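Local atomic coordinates of phospholipase C-beta (PLC-beta) (PDB entry 3QR0), a protein that belongs to the phospholipase C-beta family, joining PH, EF-hand, TIM-barrel and C2 domains in one chain, with a calcium ion bound. Residues 44-56 against 155-167. Residues are numbered along the deposited sequence; the frame is centred on the assembly and turned at random.
Sequences RVDPKGYFLYWKI and WEKLYFRLTTVEM. With GOL (glycerol), chain F.
Phe51 and Tyr50 press the hairpin 44-56 against helix 155-165, whose axis runs 18° from strand 51-54 at 10.2 Å. No direct hydrogen bond crosses, and mostly side-chain packing makes up the 715 Å² of buried surface. The buried half centres on Phe51: Arg161 CG lies over one face of its ring, 4.2 Å from the ring centroid and 23° off its normal, a CH-pi contact, while the carbonyl O of Lys157 meets the ring edge in plane. CG of Lys157 stands anti to its backbone N (chi1 175°), and the extended chain runs between the rings, CD over a face of Tyr50 and CE 3.6 Å from Phe51 CZ. Its ammonium forms a salt bridge with Asp66 and also holds a water bound to Tyr50 O. At the far end, Tyr53 is sandwiched between Arg44 CB on one face and Val165 CA on the other; Val165 CG2 comes within 3.8 Å of Tyr53 CG.

The turn side is more polar and more open to solvent, with Pro47, Lys48, Glu156 and Phe160 all partly exposed. Lys48 lays CG over the centre of the Phe160 ring, and its CE stays by the same ring. Lys48 NZ lies 4.0 Å from Glu156 OE2, too far for a salt bridge; in the crystal a glycerol, probably from the crystallisation liquor, accepts from NZ through O2 and donates to Glu156 OE1, while a water links that oxygen to Tyr50 OH. Asp46, whose OD1 approaches Phe160 CB, orders the turn: OD1 accepts from Lys48 N, and OD2 receives both Tyr50 N and Phe51 N. An Asx turn overlapping the type I turn Asp46-Gly49 closes the hairpin; this PH-domain beta-hairpin packs on a helix of the EF-hand region, an interdomain interface in the multidomain phospholipase C architecture.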
ATOM      1  N   ARG A  44       4.651  19.235 -18.893  1.00 25.88           N
ATOM      2  CA  ARG A  44       3.708  18.416 -19.652  1.00 26.21           C
ATOM      3  C   ARG A  44       3.477  17.070 -18.976  1.00 25.70           C
ATOM      4  O   ARG A  44       4.311  16.607 -18.193  1.00 24.84           O
ATOM      5  CB  ARG A  44       4.219  18.198 -21.078  1.00 26.80           C
ATOM      6  CG  ARG A  44       4.563  19.482 -21.825  1.00 29.12           C
ATOM      7  CD  ARG A  44       5.137  19.183 -23.191  1.00 30.56           C
ATOM      8  NE  ARG A  44       4.120  18.650 -24.093  1.00 31.60           N
ATOM      9  CZ  ARG A  44       4.368  18.150 -25.300  1.00 33.42           C
ATOM     10  NH1 ARG A  44       5.613  18.102 -25.764  1.00 34.31           N
ATOM     11  NH2 ARG A  44       3.365  17.698 -26.048  1.00 33.86           N
ATOM     12  N   VAL A  45       2.328  16.467 -19.276  1.00 25.90           N
ATOM     13  CA  VAL A  45       2.002  15.102 -18.858  1.00 26.04           C
ATOM     14  C   VAL A  45       1.909  14.243 -20.114  1.00 26.68           C
ATOM     15  O   VAL A  45       1.370  14.682 -21.138  1.00 27.10           O
ATOM     16  CB  VAL A  45       0.647  15.049 -18.111  1.00 25.86           C
ATOM     17  CG1 VAL A  45       0.369  13.640 -17.576  1.00 25.08           C
ATOM     18  CG2 VAL A  45       0.621  16.077 -16.971  1.00 26.24           C
ATOM     19  N   ASP A  46       2.425  13.022 -20.065  1.00 26.96           N
ATOM     20  CA  ASP A  46       2.231  12.130 -21.208  1.00 27.78           C
ATOM     21  C   ASP A  46       0.744  11.736 -21.297  1.00 27.63           C
ATOM     22  O   ASP A  46       0.008  11.833 -20.307  1.00 26.86           O
ATOM     23  CB  ASP A  46       3.127  10.901 -21.126  1.00 27.95           C
ATOM     24  CG  ASP A  46       2.698   9.949 -20.043  1.00 28.84           C
ATOM     25  OD1 ASP A  46       2.046   8.933 -20.369  1.00 30.31           O
ATOM     26  OD2 ASP A  46       2.994  10.235 -18.862  1.00 29.66           O
ATOM     27  N   PRO A  47       0.290  11.296 -22.483  1.00 28.28           N
ATOM     28  CA  PRO A  47      -1.138  11.005 -22.647  1.00 28.39           C
ATOM     29  C   PRO A  47      -1.718   9.914 -21.733  1.00 28.01           C
ATOM     30  O   PRO A  47      -2.942   9.843 -21.593  1.00 28.10           O
ATOM     31  CB  PRO A  47      -1.247  10.585 -24.118  1.00 29.05           C
ATOM     32  CG  PRO A  47      -0.069  11.173 -24.781  1.00 29.72           C
ATOM     33  CD  PRO A  47       1.027  11.168 -23.754  1.00 28.70           C
ATOM     34  N   LYS A  48      -0.875   9.081 -21.120  1.00 27.43           N
ATOM     35  CA  LYS A  48      -1.361   8.026 -20.214  1.00 27.19           C
ATOM     36  C   LYS A  48      -1.300   8.398 -18.733  1.00 26.51           C
ATOM     37  O   LYS A  48      -1.668   7.587 -17.889  1.00 26.19           O
ATOM     38  CB  LYS A  48      -0.574   6.727 -20.435  1.00 27.19           C
ATOM     39  CG  LYS A  48      -0.699   6.155 -21.844  1.00 28.83           C
ATOM     40  CD  LYS A  48      -2.132   5.775 -22.168  1.00 29.35           C
ATOM     41  CE  LYS A  48      -2.205   4.784 -23.324  1.00 30.94           C
ATOM     42  NZ  LYS A  48      -3.574   4.230 -23.492  1.00 30.54           N
ATOM     43  N   GLY A  49      -0.837   9.607 -18.417  1.00 26.29           N
ATOM     44  CA  GLY A  49      -0.739  10.060 -17.031  1.00 25.79           C
ATOM     45  C   GLY A  49       0.296   9.313 -16.195  1.00 25.35           C
ATOM     46  O   GLY A  49       0.039   8.982 -15.037  1.00 24.99           O
ATOM     47  N   TYR A  50       1.466   9.051 -16.776  1.00 25.13           N
ATOM     48  CA  TYR A  50       2.539   8.329 -16.077  1.00 24.39           C
ATOM     49  C   TYR A  50       3.712   9.204 -15.658  1.00 24.19           C
ATOM     50  O   TYR A  50       4.403   8.877 -14.690  1.00 23.59           O
ATOM     51  CB  TYR A  50       3.078   7.190 -16.943  1.00 24.83           C
ATOM     52  CG  TYR A  50       2.075   6.097 -17.234  1.00 25.74           C
ATOM     53  CD1 TYR A  50       1.154   5.684 -16.264  1.00 27.42           C
ATOM     54  CD2 TYR A  50       2.058   5.456 -18.464  1.00 26.78           C
ATOM     55  CE1 TYR A  50       0.242   4.680 -16.522  1.00 27.98           C
ATOM     56  CE2 TYR A  50       1.146   4.438 -18.727  1.00 28.34           C
ATOM     57  CZ  TYR A  50       0.244   4.058 -17.748  1.00 28.39           C
ATOM     58  OH  TYR A  50      -0.670   3.057 -17.983  1.00 30.74           O
ATOM     59  N   PHE A  51       3.947  10.289 -16.395  1.00 23.99           N
ATOM     60  CA  PHE A  51       5.091  11.165 -16.163  1.00 24.13           C
ATOM     61  C   PHE A  51       4.704  12.626 -16.241  1.00 24.22           C
ATOM     62  O   PHE A  51       3.870  13.004 -17.063  1.00 24.12           O
ATOM     63  CB  PHE A  51       6.170  10.929 -17.226  1.00 24.86           C
ATOM     64  CG  PHE A  51       6.709   9.532 -17.254  1.00 24.97           C
ATOM     65  CD1 PHE A  51       7.663   9.126 -16.337  1.00 25.76           C
ATOM     66  CD2 PHE A  51       6.278   8.627 -18.217  1.00 26.27           C
ATOM     67  CE1 PHE A  51       8.171   7.826 -16.361  1.00 26.23           C
ATOM     68  CE2 PHE A  51       6.776   7.326 -18.248  1.00 26.78           C
ATOM     69  CZ  PHE A  51       7.725   6.928 -17.322  1.00 26.85           C
ATOM     70  N   LEU A  52       5.310  13.429 -15.372  1.00 23.96           N
ATOM     71  CA  LEU A  52       5.458  14.859 -15.595  1.00 24.44           C
ATOM     72  C   LEU A  52       6.822  15.038 -16.239  1.00 24.70           C
ATOM     73  O   LEU A  52       7.790  14.410 -15.808  1.00 24.25           O
ATOM     74  CB  LEU A  52       5.447  15.630 -14.276  1.00 24.61           C
ATOM     75  CG  LEU A  52       4.126  15.730 -13.521  1.00 25.58           C
ATOM     76  CD1 LEU A  52       4.344  16.418 -12.180  1.00 25.52           C
ATOM     77  CD2 LEU A  52       3.132  16.491 -14.355  1.00 26.99           C
ATOM     78  N   TYR A  53       6.915  15.876 -17.265  1.00 24.69           N
ATOM     79  CA  TYR A  53       8.210  16.115 -17.897  1.00 25.05           C
ATOM     80  C   TYR A  53       8.350  17.543 -18.398  1.00 25.62           C
ATOM     81  O   TYR A  53       7.355  18.234 -18.642  1.00 25.43           O
ATOM     82  CB  TYR A  53       8.483  15.095 -19.014  1.00 25.30           C
ATOM     83  CG  TYR A  53       7.607  15.203 -20.249  1.00 25.67           C
ATOM     84  CD1 TYR A  53       8.067  15.839 -21.397  1.00 27.11           C
ATOM     85  CD2 TYR A  53       6.330  14.645 -20.275  1.00 26.49           C
ATOM     86  CE1 TYR A  53       7.273  15.925 -22.543  1.00 27.79           C
ATOM     87  CE2 TYR A  53       5.526  14.728 -21.414  1.00 26.83           C
ATOM     88  CZ  TYR A  53       6.008  15.367 -22.544  1.00 27.33           C
ATOM     89  OH  TYR A  53       5.221  15.459 -23.672  1.00 27.98           O
ATOM     90  N   TRP A  54       9.601  17.977 -18.516  1.00 25.99           N
ATOM     91  CA  TRP A  54       9.927  19.331 -18.947  1.00 27.06           C
ATOM     92  C   TRP A  54      11.388  19.401 -19.385  1.00 28.25           C
ATOM     93  O   TRP A  54      12.218  18.585 -18.965  1.00 27.36           O
ATOM     94  CB  TRP A  54       9.659  20.341 -17.823  1.00 26.52           C
ATOM     95  CG  TRP A  54      10.552  20.176 -16.622  1.00 26.16           C
ATOM     96  CD1 TRP A  54      11.704  20.868 -16.355  1.00 26.50           C
ATOM     97  CD2 TRP A  54      10.371  19.268 -15.527  1.00 25.04           C
ATOM     98  NE1 TRP A  54      12.246  20.446 -15.164  1.00 25.54           N
ATOM     99  CE2 TRP A  54      11.448  19.466 -14.635  1.00 24.99           C
ATOM    100  CE3 TRP A  54       9.399  18.309 -15.210  1.00 23.91           C
ATOM    101  CZ2 TRP A  54      11.586  18.734 -13.449  1.00 23.65           C
ATOM    102  CZ3 TRP A  54       9.538  17.586 -14.030  1.00 24.14           C
ATOM    103  CH2 TRP A  54      10.628  17.807 -13.165  1.00 23.68           C
ATOM    104  N   LYS A  55      11.693  20.368 -20.237  1.00 30.06           N
ATOM    105  CA  LYS A  55      13.052  20.549 -20.721  1.00 31.58           C
ATOM    106  C   LYS A  55      13.688  21.746 -20.039  1.00 31.98           C
ATOM    107  O   LYS A  55      13.034  22.766 -19.826  1.00 32.22           O
ATOM    108  CB  LYS A  55      13.061  20.721 -22.238  1.00 32.68           C
ATOM    109  CG  LYS A  55      12.739  19.431 -22.971  1.00 34.69           C
ATOM    110  CD  LYS A  55      12.839  19.578 -24.482  1.00 38.64           C
ATOM    111  CE  LYS A  55      12.717  18.224 -25.171  1.00 39.86           C
ATOM    112  NZ  LYS A  55      11.467  17.502 -24.789  1.00 40.70           N
ATOM    113  N   ILE A  56      14.956  21.593 -19.671  1.00 32.28           N
ATOM    114  CA  ILE A  56      15.772  22.691 -19.181  1.00 32.81           C
ATOM    115  C   ILE A  56      16.774  23.025 -20.284  1.00 33.87           C
ATOM    116  O   ILE A  56      17.495  22.148 -20.774  1.00 33.48           O
ATOM    117  CB  ILE A  56      16.514  22.320 -17.881  1.00 32.53           C
ATOM    118  CG1 ILE A  56      15.525  22.098 -16.729  1.00 32.00           C
ATOM    119  CG2 ILE A  56      17.532  23.407 -17.512  1.00 33.11           C
ATOM    120  CD1 ILE A  56      14.773  23.351 -16.296  1.00 32.57           C
ATOM    121  N   TRP A 155       5.391  -2.037 -19.859  1.00 24.42           N
ATOM    122  CA  TRP A 155       6.126  -1.951 -21.110  1.00 24.65           C
ATOM    123  C   TRP A 155       5.602  -0.760 -21.915  1.00 25.06           C
ATOM    124  O   TRP A 155       6.384  -0.029 -22.519  1.00 24.98           O
ATOM    125  CB  TRP A 155       5.981  -3.252 -21.897  1.00 24.85           C
ATOM    126  CG  TRP A 155       7.004  -3.439 -22.969  1.00 25.04           C
ATOM    127  CD1 TRP A 155       6.772  -3.582 -24.306  1.00 25.21           C
ATOM    128  CD2 TRP A 155       8.421  -3.513 -22.796  1.00 24.54           C
ATOM    129  NE1 TRP A 155       7.960  -3.738 -24.978  1.00 26.39           N
ATOM    130  CE2 TRP A 155       8.989  -3.699 -24.076  1.00 25.46           C
ATOM    131  CE3 TRP A 155       9.269  -3.434 -21.685  1.00 24.24           C
ATOM    132  CZ2 TRP A 155      10.364  -3.811 -24.278  1.00 26.24           C
ATOM    133  CZ3 TRP A 155      10.639  -3.551 -21.884  1.00 25.04           C
ATOM    134  CH2 TRP A 155      11.171  -3.737 -23.175  1.00 26.15           C
ATOM    135  N   GLU A 156       4.284  -0.571 -21.901  1.00 24.99           N
ATOM    136  CA  GLU A 156       3.652   0.574 -22.554  1.00 25.92           C
ATOM    137  C   GLU A 156       4.043   1.909 -21.893  1.00 25.63           C
ATOM    138  O   GLU A 156       4.220   2.911 -22.579  1.00 25.92           O
ATOM    139  CB  GLU A 156       2.128   0.410 -22.568  1.00 26.04           C
ATOM    140  CG  GLU A 156       1.399   1.433 -23.428  1.00 27.81           C
ATOM    141  CD  GLU A 156      -0.114   1.329 -23.321  1.00 29.98           C
ATOM    142  OE1 GLU A 156      -0.634   1.128 -22.201  1.00 31.68           O
ATOM    143  OE2 GLU A 156      -0.787   1.471 -24.357  1.00 32.47           O
ATOM    144  N   LYS A 157       4.173   1.917 -20.570  1.00 25.27           N
ATOM    145  CA  LYS A 157       4.689   3.085 -19.842  1.00 25.27           C
ATOM    146  C   LYS A 157       6.082   3.489 -20.339  1.00 25.63           C
ATOM    147  O   LYS A 157       6.338   4.668 -20.613  1.00 25.92           O
ATOM    148  CB  LYS A 157       4.734   2.801 -18.341  1.00 24.73           C
ATOM    149  CG  LYS A 157       5.372   3.901 -17.509  1.00 24.76           C
ATOM    150  CD  LYS A 157       5.000   3.774 -16.038  1.00 25.09           C
ATOM    151  CE  LYS A 157       5.814   4.733 -15.178  1.00 25.44           C
ATOM    152  NZ  LYS A 157       5.362   4.725 -13.755  1.00 25.26           N
ATOM    153  N   LEU A 158       6.969   2.505 -20.458  1.00 25.51           N
ATOM    154  CA  LEU A 158       8.296   2.725 -21.023  1.00 25.85           C
ATOM    155  C   LEU A 158       8.193   3.247 -22.457  1.00 26.65           C
ATOM    156  O   LEU A 158       8.940   4.154 -22.848  1.00 26.98           O
ATOM    157  CB  LEU A 158       9.117   1.428 -20.991  1.00 25.92           C
ATOM    158  CG  LEU A 158      10.514   1.457 -21.611  1.00 25.88           C
ATOM    159  CD1 LEU A 158      11.387   2.506 -20.929  1.00 26.61           C
ATOM    160  CD2 LEU A 158      11.161   0.086 -21.532  1.00 26.17           C
ATOM    161  N   TYR A 159       7.278   2.669 -23.236  1.00 26.69           N
ATOM    162  CA  TYR A 159       7.043   3.112 -24.613  1.00 27.39           C
ATOM    163  C   TYR A 159       6.657   4.591 -24.653  1.00 27.76           C
ATOM    164  O   TYR A 159       7.168   5.350 -25.480  1.00 28.11           O
ATOM    165  CB  TYR A 159       5.952   2.268 -25.291  1.00 27.53           C
ATOM    166  CG  TYR A 159       5.581   2.753 -26.675  1.00 27.86           C
ATOM    167  CD1 TYR A 159       6.332   2.384 -27.782  1.00 29.22           C
ATOM    168  CD2 TYR A 159       4.487   3.594 -26.874  1.00 28.91           C
ATOM    169  CE1 TYR A 159       6.006   2.836 -29.059  1.00 30.28           C
ATOM    170  CE2 TYR A 159       4.148   4.051 -28.150  1.00 29.52           C
ATOM    171  CZ  TYR A 159       4.913   3.666 -29.234  1.00 30.35           C
ATOM    172  OH  TYR A 159       4.595   4.108 -30.495  1.00 32.26           O
ATOM    173  N   PHE A 160       5.754   4.996 -23.766  1.00 27.53           N
ATOM    174  CA  PHE A 160       5.324   6.395 -23.725  1.00 27.98           C
ATOM    175  C   PHE A 160       6.409   7.331 -23.205  1.00 28.21           C
ATOM    176  O   PHE A 160       6.479   8.492 -23.627  1.00 28.90           O
ATOM    177  CB  PHE A 160       4.023   6.557 -22.942  1.00 27.63           C
ATOM    178  CG  PHE A 160       2.804   6.369 -23.788  1.00 28.07           C
ATOM    179  CD1 PHE A 160       2.252   5.106 -23.967  1.00 27.91           C
ATOM    180  CD2 PHE A 160       2.232   7.447 -24.447  1.00 28.95           C
ATOM    181  CE1 PHE A 160       1.130   4.923 -24.764  1.00 28.41           C
ATOM    182  CE2 PHE A 160       1.103   7.272 -25.246  1.00 29.99           C
ATOM    183  CZ  PHE A 160       0.556   6.006 -25.405  1.00 29.68           C
ATOM    184  N   ARG A 161       7.268   6.835 -22.320  1.00 27.89           N
ATOM    185  CA  ARG A 161       8.430   7.606 -21.915  1.00 28.56           C
ATOM    186  C   ARG A 161       9.316   7.879 -23.133  1.00 29.51           C
ATOM    187  O   ARG A 161       9.718   9.020 -23.379  1.00 29.69           O
ATOM    188  CB  ARG A 161       9.244   6.899 -20.833  1.00 28.20           C
ATOM    189  CG  ARG A 161      10.240   7.843 -20.195  1.00 28.92           C
ATOM    190  CD  ARG A 161      11.238   7.165 -19.306  1.00 29.16           C
ATOM    191  NE  ARG A 161      12.442   7.986 -19.166  1.00 29.73           N
ATOM    192  CZ  ARG A 161      13.356   7.851 -18.209  1.00 29.97           C
ATOM    193  NH1 ARG A 161      13.224   6.931 -17.259  1.00 29.57           N
ATOM    194  NH2 ARG A 161      14.410   8.658 -18.198  1.00 31.36           N
ATOM    195  N   LEU A 162       9.598   6.829 -23.898  1.00 29.93           N
ATOM    196  CA  LEU A 162      10.474   6.936 -25.061  1.00 30.99           C
ATOM    197  C   LEU A 162       9.927   7.850 -26.163  1.00 31.82           C
ATOM    198  O   LEU A 162      10.699   8.563 -26.810  1.00 32.44           O
ATOM    199  CB  LEU A 162      10.779   5.547 -25.631  1.00 31.03           C
ATOM    200  CG  LEU A 162      11.674   4.679 -24.740  1.00 30.59           C
ATOM    201  CD1 LEU A 162      11.757   3.268 -25.284  1.00 30.15           C
ATOM    202  CD2 LEU A 162      13.074   5.284 -24.607  1.00 30.73           C
ATOM    203  N   THR A 163       8.612   7.831 -26.369  1.00 32.11           N
ATOM    204  CA  THR A 163       7.988   8.593 -27.452  1.00 33.11           C
ATOM    205  C   THR A 163       7.473   9.981 -27.037  1.00 33.92           C
ATOM    206  O   THR A 163       6.976  10.726 -27.877  1.00 34.34           O
ATOM    207  CB  THR A 163       6.833   7.803 -28.099  1.00 33.28           C
ATOM    208  OG1 THR A 163       5.802   7.547 -27.133  1.00 31.75           O
ATOM    209  CG2 THR A 163       7.349   6.490 -28.669  1.00 33.16           C
ATOM    210  N   THR A 164       7.584  10.330 -25.756  1.00 34.20           N
ATOM    211  CA  THR A 164       7.197  11.670 -25.299  1.00 34.90           C
ATOM    212  C   THR A 164       8.349  12.364 -24.579  1.00 35.21           C
ATOM    213  O   THR A 164       8.815  13.408 -25.026  1.00 36.24           O
ATOM    214  CB  THR A 164       5.938  11.639 -24.398  1.00 34.31           C
ATOM    215  OG1 THR A 164       6.246  11.018 -23.143  1.00 34.64           O
ATOM    216  CG2 THR A 164       4.811  10.880 -25.083  1.00 34.46           C
ATOM    217  N   VAL A 165       8.819  11.777 -23.481  1.00 35.09           N
ATOM    218  CA  VAL A 165       9.888  12.388 -22.683  1.00 35.29           C
ATOM    219  C   VAL A 165      11.221  12.408 -23.427  1.00 36.32           C
ATOM    220  O   VAL A 165      11.887  13.445 -23.492  1.00 36.56           O
ATOM    221  CB  VAL A 165      10.100  11.652 -21.344  1.00 34.68           C
ATOM    222  CG1 VAL A 165      11.210  12.325 -20.536  1.00 34.52           C
ATOM    223  CG2 VAL A 165       8.806  11.603 -20.547  1.00 33.74           C
ATOM    224  N   GLU A 166      11.602  11.262 -23.986  1.00 37.00           N
ATOM    225  CA  GLU A 166      12.926  11.088 -24.597  1.00 38.24           C
ATOM    226  C   GLU A 166      12.979  11.423 -26.082  1.00 39.95           C
ATOM    227  O   GLU A 166      14.061  11.432 -26.671  1.00 40.51           O
ATOM    228  CB  GLU A 166      13.407   9.646 -24.412  1.00 37.79           C
ATOM    229  CG  GLU A 166      13.402   9.159 -22.972  1.00 36.99           C
ATOM    230  CD  GLU A 166      14.301   9.978 -22.066  1.00 36.68           C
ATOM    231  OE1 GLU A 166      15.322  10.505 -22.555  1.00 37.20           O
ATOM    232  OE2 GLU A 166      13.986  10.085 -20.863  1.00 35.95           O
ATOM    233  N   MET A 167      11.828  11.690 -26.691  1.00 41.21           N
ATOM    234  CA  MET A 167      11.773  11.906 -28.134  1.00 43.14           C
ATOM    235  C   MET A 167      12.410  13.241 -28.512  1.00 44.32           C
ATOM    236  O   MET A 167      12.184  14.259 -27.852  1.00 44.12           O
ATOM    237  CB  MET A 167      10.332  11.835 -28.644  1.00 43.49           C
ATOM    238  CG  MET A 167      10.234  11.783 -30.161  1.00 45.77           C
ATOM    239  SD  MET A 167       8.681  11.092 -30.748  1.00 49.38           S
ATOM    240  CE  MET A 167       7.544  12.435 -30.386  1.00 49.19           C
TER
HETATM  241  C1  GOL F1203      -3.670   0.585 -20.048  1.00 52.95           C
HETATM  242  O1  GOL F1203      -3.840  -0.711 -20.577  1.00 52.92           O
HETATM  243  C2  GOL F1203      -4.180   1.599 -21.063  1.00 53.27           C
HETATM  244  O2  GOL F1203      -3.188   1.829 -22.038  1.00 53.12           O
HETATM  245  C3  GOL F1203      -4.553   2.918 -20.397  1.00 53.56           C
HETATM  246  O3  GOL F1203      -5.693   3.470 -21.020  1.00 53.90           O
HETATM  247  O   HOH W   1       0.088   1.252 -19.619  1.00 20.62           O
HETATM  248  O   HOH W   2       3.460   6.604 -13.217  1.00 32.15           O